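Local coordinates for Cap5O (Staphylococcus aureus, PDB 3OJO), which works as an NAD-binding UDP-N-acetyl-mannosamine dehydrogenase in the biosynthesis of capsular polysaccharide, at residues B[388-391]-B[392-396]; B[243-246]-B[247-250]; B[290-293]-B[294-297]. All blocks are in the same frame, centred on the assembly; numbering follows the deposited sequence.

Contact 1: residues B[388-391]-B[392-396]; sequences KNLS and DSHFD
Leu390 and Ser391 meet His394 and Phe395 in a local contact, where an extended run of chain bends into a turn of helical backbone shape that lacks the regular helix bonds, between strands 377-380 and 402-405. The two methyl groups of Leu390 are divided between two rings. CD2 of Leu390 stands over one face of the His394 imidazole in a CH-pi contact, 4.2 Å from the ring centroid and only 5° off its normal. CD1 of Leu390 comes to the edge of the Phe395 ring, 3.7 Å from its CZ, and the two side chains cross at about a right angle. A branched leucine suits the place because its two methyls can each meet a different ring. Those strands are parallel neighbours in the five-stranded sheet of the UDP-binding domain, so this turn belongs to the crossover linking them. Leu390 and Phe395 both reach Phe321 of strand 317-321, while Leu390 and His394 touch Met368 of helix 368-372. The turn itself is held lightly. His394 N gives a weak bond to Ser391 O at 3.3 Å, and Phe395 N bonds to Asp392 O at 3.2 Å. With CG of His394 beside its own backbone N (chi1 -59°), the imidazole swings back along the incoming chain and sets CD2 3.1 Å from Ser391 N. Asp392 turns away, and its OD1 accepts the amides of Glu415 and Asp416.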
loop_
_atom_site.group_PDB
_atom_site.type_symbol
_atom_site.label_atom_id
_atom_site.label_comp_id
_atom_site.label_asym_id
_atom_site.label_seq_id
_atom_site.Cartn_x
_atom_site.Cartn_y
_atom_site.Cartn_z
ATOM N N LYS B 388 -22.852 -3.571 -15.243
ATOM C CA LYS B 388 -23.304 -3.937 -13.893
ATOM C C LYS B 388 -24.569 -4.774 -13.932
ATOM O O LYS B 388 -24.600 -5.877 -13.383
ATOM C CB LYS B 388 -23.472 -2.685 -12.999
ATOM C CG LYS B 388 -22.165 -1.923 -12.769
ATOM C CD LYS B 388 -22.365 -0.602 -12.062
ATOM C CE LYS B 388 -21.051 0.125 -11.892
ATOM N NZ LYS B 388 -21.205 1.375 -11.100
ATOM N N ASN B 389 -25.556 -4.292 -14.703
ATOM C CA ASN B 389 -26.878 -4.876 -14.871
ATOM C C ASN B 389 -27.044 -5.575 -16.225
ATOM O O ASN B 389 -27.710 -5.051 -17.128
ATOM C CB ASN B 389 -27.934 -3.798 -14.638
ATOM C CG ASN B 389 -27.774 -3.083 -13.311
ATOM O OD1 ASN B 389 -28.112 -3.616 -12.238
ATOM N ND2 ASN B 389 -27.235 -1.864 -13.354
ATOM N N LEU B 390 -26.412 -6.763 -16.359
ATOM C CA LEU B 390 -26.474 -7.604 -17.558
ATOM C C LEU B 390 -27.150 -8.937 -17.205
ATOM O O LEU B 390 -26.721 -9.609 -16.267
ATOM C CB LEU B 390 -25.066 -7.873 -18.164
ATOM C CG LEU B 390 -24.226 -6.696 -18.712
ATOM C CD1 LEU B 390 -22.860 -7.177 -19.153
ATOM C CD2 LEU B 390 -24.899 -6.006 -19.890
ATOM N N SER B 391 -28.207 -9.310 -17.947
ATOM C CA SER B 391 -28.954 -10.559 -17.752
ATOM C C SER B 391 -28.534 -11.599 -18.803
ATOM O O SER B 391 -27.779 -11.261 -19.707
ATOM C CB SER B 391 -30.457 -10.297 -17.833
ATOM O OG SER B 391 -31.192 -11.388 -17.304
ATOM N N ASP B 392 -29.033 -12.854 -18.691
ATOM C CA ASP B 392 -28.744 -13.970 -19.613
ATOM C C ASP B 392 -29.223 -13.671 -21.050
ATOM O O ASP B 392 -28.690 -14.242 -22.012
ATOM C CB ASP B 392 -29.378 -15.287 -19.102
ATOM C CG ASP B 392 -29.136 -15.634 -17.636
ATOM O OD1 ASP B 392 -28.908 -16.826 -17.339
ATOM O OD2 ASP B 392 -29.259 -14.724 -16.778
ATOM N N SER B 393 -30.223 -12.756 -21.172
ATOM C CA SER B 393 -30.847 -12.296 -22.412
ATOM C C SER B 393 -29.831 -11.686 -23.385
ATOM O O SER B 393 -29.972 -11.861 -24.600
ATOM C CB SER B 393 -31.928 -11.264 -22.097
ATOM O OG SER B 393 -32.590 -11.516 -20.867
ATOM N N HIS B 394 -28.818 -10.964 -22.847
ATOM C CA HIS B 394 -27.751 -10.282 -23.596
ATOM C C HIS B 394 -26.767 -11.239 -24.256
ATOM O O HIS B 394 -26.180 -10.909 -25.288
ATOM C CB HIS B 394 -26.967 -9.349 -22.667
ATOM C CG HIS B 394 -27.802 -8.300 -22.016
ATOM N ND1 HIS B 394 -27.963 -7.054 -22.589
ATOM C CD2 HIS B 394 -28.484 -8.341 -20.850
ATOM C CE1 HIS B 394 -28.737 -6.375 -21.757
ATOM N NE2 HIS B 394 -29.070 -7.108 -20.692
ATOM N N PHE B 395 -26.577 -12.407 -23.646
ATOM C CA PHE B 395 -25.623 -13.426 -24.077
ATOM C C PHE B 395 -26.260 -14.612 -24.844
ATOM O O PHE B 395 -25.569 -15.609 -25.098
ATOM C CB PHE B 395 -24.794 -13.894 -22.854
ATOM C CG PHE B 395 -24.319 -12.743 -21.992
ATOM C CD1 PHE B 395 -23.259 -11.940 -22.399
ATOM C CD2 PHE B 395 -24.966 -12.427 -20.806
ATOM C CE1 PHE B 395 -22.844 -10.857 -21.622
ATOM C CE2 PHE B 395 -24.551 -11.340 -20.031
ATOM C CZ PHE B 395 -23.494 -10.565 -20.444
ATOM N N ASP B 396 -27.549 -14.483 -25.270
ATOM C CA ASP B 396 -28.258 -15.542 -26.002
ATOM C C ASP B 396 -27.564 -16.020 -27.283
ATOM O O ASP B 396 -27.522 -17.222 -27.539
ATOM C CB ASP B 396 -29.729 -15.169 -26.255
ATOM C CG ASP B 396 -30.685 -15.561 -25.137
ATOM O OD1 ASP B 396 -30.205 -16.038 -24.078
ATOM O OD2 ASP B 396 -31.915 -15.383 -25.317
#

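Contact 2: residues B[243-246]-B[247-250]; sequences VLDV and IEMA
Val243 and Ile247, one turn apart on helix 243-250, form the close-packed side of this contact. Their side chains lie alongside each other and point the same way, with CG2 of Val243 3.9 Å from CD1 of Ile247. CG1 of Ile247, placed beside its own backbone N (chi1 -69°), lies against Val243 O at 3.3 Å. Branched aliphatic residues fit here because Val243 faces Thr233 and Cys236 of helix 208-238, while Ile247 faces Ile258. The buried side continues into the dimer: Met217 of the second subunit packs on Val243, Val246 and Ala250, and the short Ala250 side chain lets the helix come close to it. Beneath the side chains the backbone bonds are regular, from Ile247 N to Val243 O at 2.9 Å through to Ala250 N to Val246 O at 2.8 Å. The exposed side is looser. There the carboxylate planes of Asp245 and Glu248 are nearly parallel, 11° apart, yet OD1 of Asp245 stays 4.2 Å from OE1 of Glu248. Two like charges at this range tolerate each other best in water, and their proximity would probably raise the proton affinity of one or both slightly.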
loop_
_atom_site.group_PDB
_atom_site.type_symbol
_atom_site.label_atom_id
_atom_site.label_comp_id
_atom_site.label_asym_id
_atom_site.label_seq_id
_atom_site.Cartn_x
_atom_site.Cartn_y
_atom_site.Cartn_z
ATOM N N VAL B 243 -9.316 -14.995 -4.191
ATOM C CA VAL B 243 -8.628 -13.748 -3.848
ATOM C C VAL B 243 -9.558 -12.647 -3.304
ATOM O O VAL B 243 -9.202 -11.964 -2.334
ATOM C CB VAL B 243 -7.647 -13.263 -4.949
ATOM C CG1 VAL B 243 -8.366 -12.742 -6.191
ATOM C CG2 VAL B 243 -6.659 -12.224 -4.397
ATOM N N LEU B 244 -10.783 -12.553 -3.871
ATOM C CA LEU B 244 -11.760 -11.526 -3.503
ATOM C C LEU B 244 -12.300 -11.664 -2.109
ATOM O O LEU B 244 -12.403 -10.668 -1.391
ATOM C CB LEU B 244 -12.848 -11.371 -4.565
ATOM C CG LEU B 244 -12.347 -11.139 -6.002
ATOM C CD1 LEU B 244 -13.476 -11.183 -6.970
ATOM C CD2 LEU B 244 -11.534 -9.828 -6.133
ATOM N N ASP B 245 -12.541 -12.914 -1.693
ATOM C CA ASP B 245 -13.013 -13.307 -0.366
ATOM C C ASP B 245 -11.952 -13.092 0.685
ATOM O O ASP B 245 -12.271 -12.670 1.806
ATOM C CB ASP B 245 -13.466 -14.769 -0.383
ATOM C CG ASP B 245 -14.759 -14.981 -1.150
ATOM O OD1 ASP B 245 -15.549 -14.020 -1.257
ATOM O OD2 ASP B 245 -14.992 -16.113 -1.618
ATOM N N VAL B 246 -10.690 -13.346 0.324
ATOM C CA VAL B 246 -9.562 -13.142 1.224
ATOM C C VAL B 246 -9.236 -11.643 1.398
ATOM O O VAL B 246 -8.966 -11.205 2.527
ATOM C CB VAL B 246 -8.360 -14.020 0.822
ATOM C CG1 VAL B 246 -7.211 -13.844 1.801
ATOM C CG2 VAL B 246 -8.774 -15.490 0.782
ATOM N N ILE B 247 -9.296 -10.835 0.305
ATOM C CA ILE B 247 -9.078 -9.381 0.437
ATOM C C ILE B 247 -10.121 -8.827 1.445
ATOM O O ILE B 247 -9.735 -8.176 2.419
ATOM C CB ILE B 247 -9.065 -8.633 -0.922
ATOM C CG1 ILE B 247 -7.814 -9.018 -1.737
ATOM C CG2 ILE B 247 -9.156 -7.081 -0.735
ATOM C CD1 ILE B 247 -7.868 -8.660 -3.219
ATOM N N GLU B 248 -11.409 -9.198 1.267
ATOM C CA GLU B 248 -12.547 -8.823 2.120
ATOM C C GLU B 248 -12.314 -9.245 3.569
ATOM O O GLU B 248 -12.553 -8.461 4.485
ATOM C CB GLU B 248 -13.855 -9.400 1.543
ATOM C CG GLU B 248 -15.114 -9.121 2.353
ATOM C CD GLU B 248 -16.384 -9.742 1.791
ATOM O OE1 GLU B 248 -16.357 -10.940 1.420
ATOM O OE2 GLU B 248 -17.408 -9.024 1.716
ATOM N N MET B 249 -11.777 -10.453 3.759
ATOM C CA MET B 249 -11.407 -11.000 5.052
ATOM C C MET B 249 -10.300 -10.134 5.696
ATOM O O MET B 249 -10.539 -9.538 6.745
ATOM C CB MET B 249 -10.968 -12.468 4.879
ATOM C CG MET B 249 -10.769 -13.237 6.194
ATOM S SD MET B 249 -12.249 -13.355 7.237
ATOM C CE MET B 249 -13.375 -14.287 6.118
ATOM N N ALA B 250 -9.124 -10.008 5.025
ATOM C CA ALA B 250 -7.948 -9.239 5.460
ATOM C C ALA B 250 -8.215 -7.746 5.736
ATOM O O ALA B 250 -7.621 -7.178 6.662
ATOM C CB ALA B 250 -6.834 -9.395 4.440
#

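Contact 3: residues B[290-293]-B[294-297]; sequences TGRE and INNS
Arg292 and Asn296 make the side-chain hydrogen bond of this contact, one turn apart on helix 286-312. NH1 of Arg292 donates to OD1 of Asn296 at 2.7 Å, with an N-H...O angle of 144°. The oxygen lies at the guanidinium edge, near its plane, but the donor stands 46° above the amide's carbonyl plane, so the bond is short but misses the lone-pair direction of the oxygen. The arginine can reach it because its chain folds twice, at chi2 and chi3, which returns a side chain that first leaves the helix. NH2 of the same group rests 3.5 Å from CB of Asn295, while NE has a long, weak ion pair with Asp223. A long, flexible arginine suits this place, since it serves several partners from one buried position.

The remaining polar side chains are satisfied partly by helix 208-238 and partly by their own helix. Asn295 ND2 bonds to Asp223 O of the former, an amide well matched to a backbone carbonyl in the interior. Ser297 OG bonds to Lys234 NZ there and also donates to Ile294 O at 2.7 Å in its own helix. Thr290 OG1 turns to Lys286 O, a common way for a threonine to satisfy itself within a helix.

The apolar contact is smaller. CG2 of Thr290 and CD1 of Ile294 meet at 3.9 Å, and CD1 of Ile294 lies 3.4 Å from Thr290 O. These two residues face the second subunit, Thr290 at its Lys286 and Ile294 at its Leu287.

Backbone bonds run Ile294 N to Thr290 O (3.0 Å), Asn295 N to Gly291 O (3.1 Å), Asn296 N to Arg292 O and, weakly, Ser297 N to Glu293 O. The whole is an alpha-helical i to i+4 arrangement in the central domain of the UDP-glucose/GDP-mannose dehydrogenase family, set between helix 208-238 and the partner subunit.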
loop_
_atom_site.group_PDB
_atom_site.type_symbol
_atom_site.label_atom_id
_atom_site.label_comp_id
_atom_site.label_asym_id
_atom_site.label_seq_id
_atom_site.Cartn_x
_atom_site.Cartn_y
_atom_site.Cartn_z
ATOM N N THR B 290 9.141 -2.883 -9.492
ATOM C CA THR B 290 8.519 -4.194 -9.309
ATOM C C THR B 290 6.996 -4.096 -9.466
ATOM O O THR B 290 6.418 -4.903 -10.193
ATOM C CB THR B 290 8.959 -4.781 -7.973
ATOM O OG1 THR B 290 10.390 -4.750 -7.910
ATOM C CG2 THR B 290 8.454 -6.197 -7.773
ATOM N N GLY B 291 6.385 -3.083 -8.829
ATOM C CA GLY B 291 4.955 -2.817 -8.920
ATOM C C GLY B 291 4.486 -2.609 -10.347
ATOM O O GLY B 291 3.432 -3.092 -10.734
ATOM N N ARG B 292 5.283 -1.886 -11.126
ATOM C CA ARG B 292 5.067 -1.562 -12.537
ATOM C C ARG B 292 5.206 -2.830 -13.402
ATOM O O ARG B 292 4.376 -3.076 -14.286
ATOM C CB ARG B 292 6.081 -0.491 -12.982
ATOM C CG ARG B 292 5.702 0.940 -12.600
ATOM C CD ARG B 292 4.890 1.625 -13.682
ATOM N NE ARG B 292 3.470 1.246 -13.647
ATOM C CZ ARG B 292 2.864 0.479 -14.553
ATOM N NH1 ARG B 292 3.537 0.013 -15.597
ATOM N NH2 ARG B 292 1.581 0.172 -14.419
ATOM N N GLU B 293 6.231 -3.651 -13.100
ATOM C CA GLU B 293 6.496 -4.924 -13.769
ATOM C C GLU B 293 5.310 -5.867 -13.625
ATOM O O GLU B 293 4.894 -6.459 -14.627
ATOM C CB GLU B 293 7.769 -5.587 -13.216
ATOM C CG GLU B 293 9.071 -4.939 -13.687
ATOM C CD GLU B 293 10.361 -5.309 -12.966
ATOM O OE1 GLU B 293 11.382 -4.628 -13.214
ATOM O OE2 GLU B 293 10.360 -6.277 -12.168
ATOM N N ILE B 294 4.739 -5.972 -12.383
ATOM C CA ILE B 294 3.580 -6.808 -12.056
ATOM C C ILE B 294 2.366 -6.312 -12.806
ATOM O O ILE B 294 1.706 -7.107 -13.468
ATOM C CB ILE B 294 3.344 -6.976 -10.515
ATOM C CG1 ILE B 294 4.533 -7.686 -9.838
ATOM C CG2 ILE B 294 2.057 -7.738 -10.213
ATOM C CD1 ILE B 294 4.777 -7.256 -8.437
ATOM N N ASN B 295 2.119 -4.995 -12.776
ATOM C CA ASN B 295 0.992 -4.383 -13.482
ATOM C C ASN B 295 1.064 -4.519 -15.001
ATOM O O ASN B 295 0.026 -4.738 -15.647
ATOM C CB ASN B 295 0.727 -2.950 -13.015
ATOM C CG ASN B 295 0.272 -2.874 -11.574
ATOM O OD1 ASN B 295 -0.306 -3.812 -11.018
ATOM N ND2 ASN B 295 0.531 -1.760 -10.925
ATOM N N ASN B 296 2.291 -4.463 -15.549
ATOM C CA ASN B 296 2.560 -4.638 -16.978
ATOM C C ASN B 296 2.346 -6.087 -17.426
ATOM O O ASN B 296 2.044 -6.317 -18.597
ATOM C CB ASN B 296 4.000 -4.211 -17.321
ATOM C CG ASN B 296 4.236 -2.720 -17.354
ATOM O OD1 ASN B 296 3.319 -1.895 -17.492
ATOM N ND2 ASN B 296 5.479 -2.340 -17.207
ATOM N N SER B 297 2.529 -7.059 -16.508
ATOM C CA SER B 297 2.394 -8.488 -16.793
ATOM C C SER B 297 0.938 -8.990 -16.782
ATOM O O SER B 297 0.697 -10.126 -17.205
ATOM C CB SER B 297 3.235 -9.295 -15.803
ATOM O OG SER B 297 2.583 -9.388 -14.542
#

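Overall arrangement
From the N terminus, the chain first passes contact 2 on helix 243-250, then contact 3 on helix 286-312, and last contact 1, in the segment between strands 377-380 and 402-405. Each closes only a turn or so of its own chain; they follow in series, and none nests in or crosses another. Contacts 2 and 3 share the central domain, their centres about 21 Å apart and nearest atoms about 11 Å apart. Both lean on helix 208-238 and both touch the second subunit. Contact 1 lies in the UDP-binding domain, with its centre about 27 Å from that of contact 2 and about 33 Å from that of contact 3, and ties a crossover onto the parallel sheet.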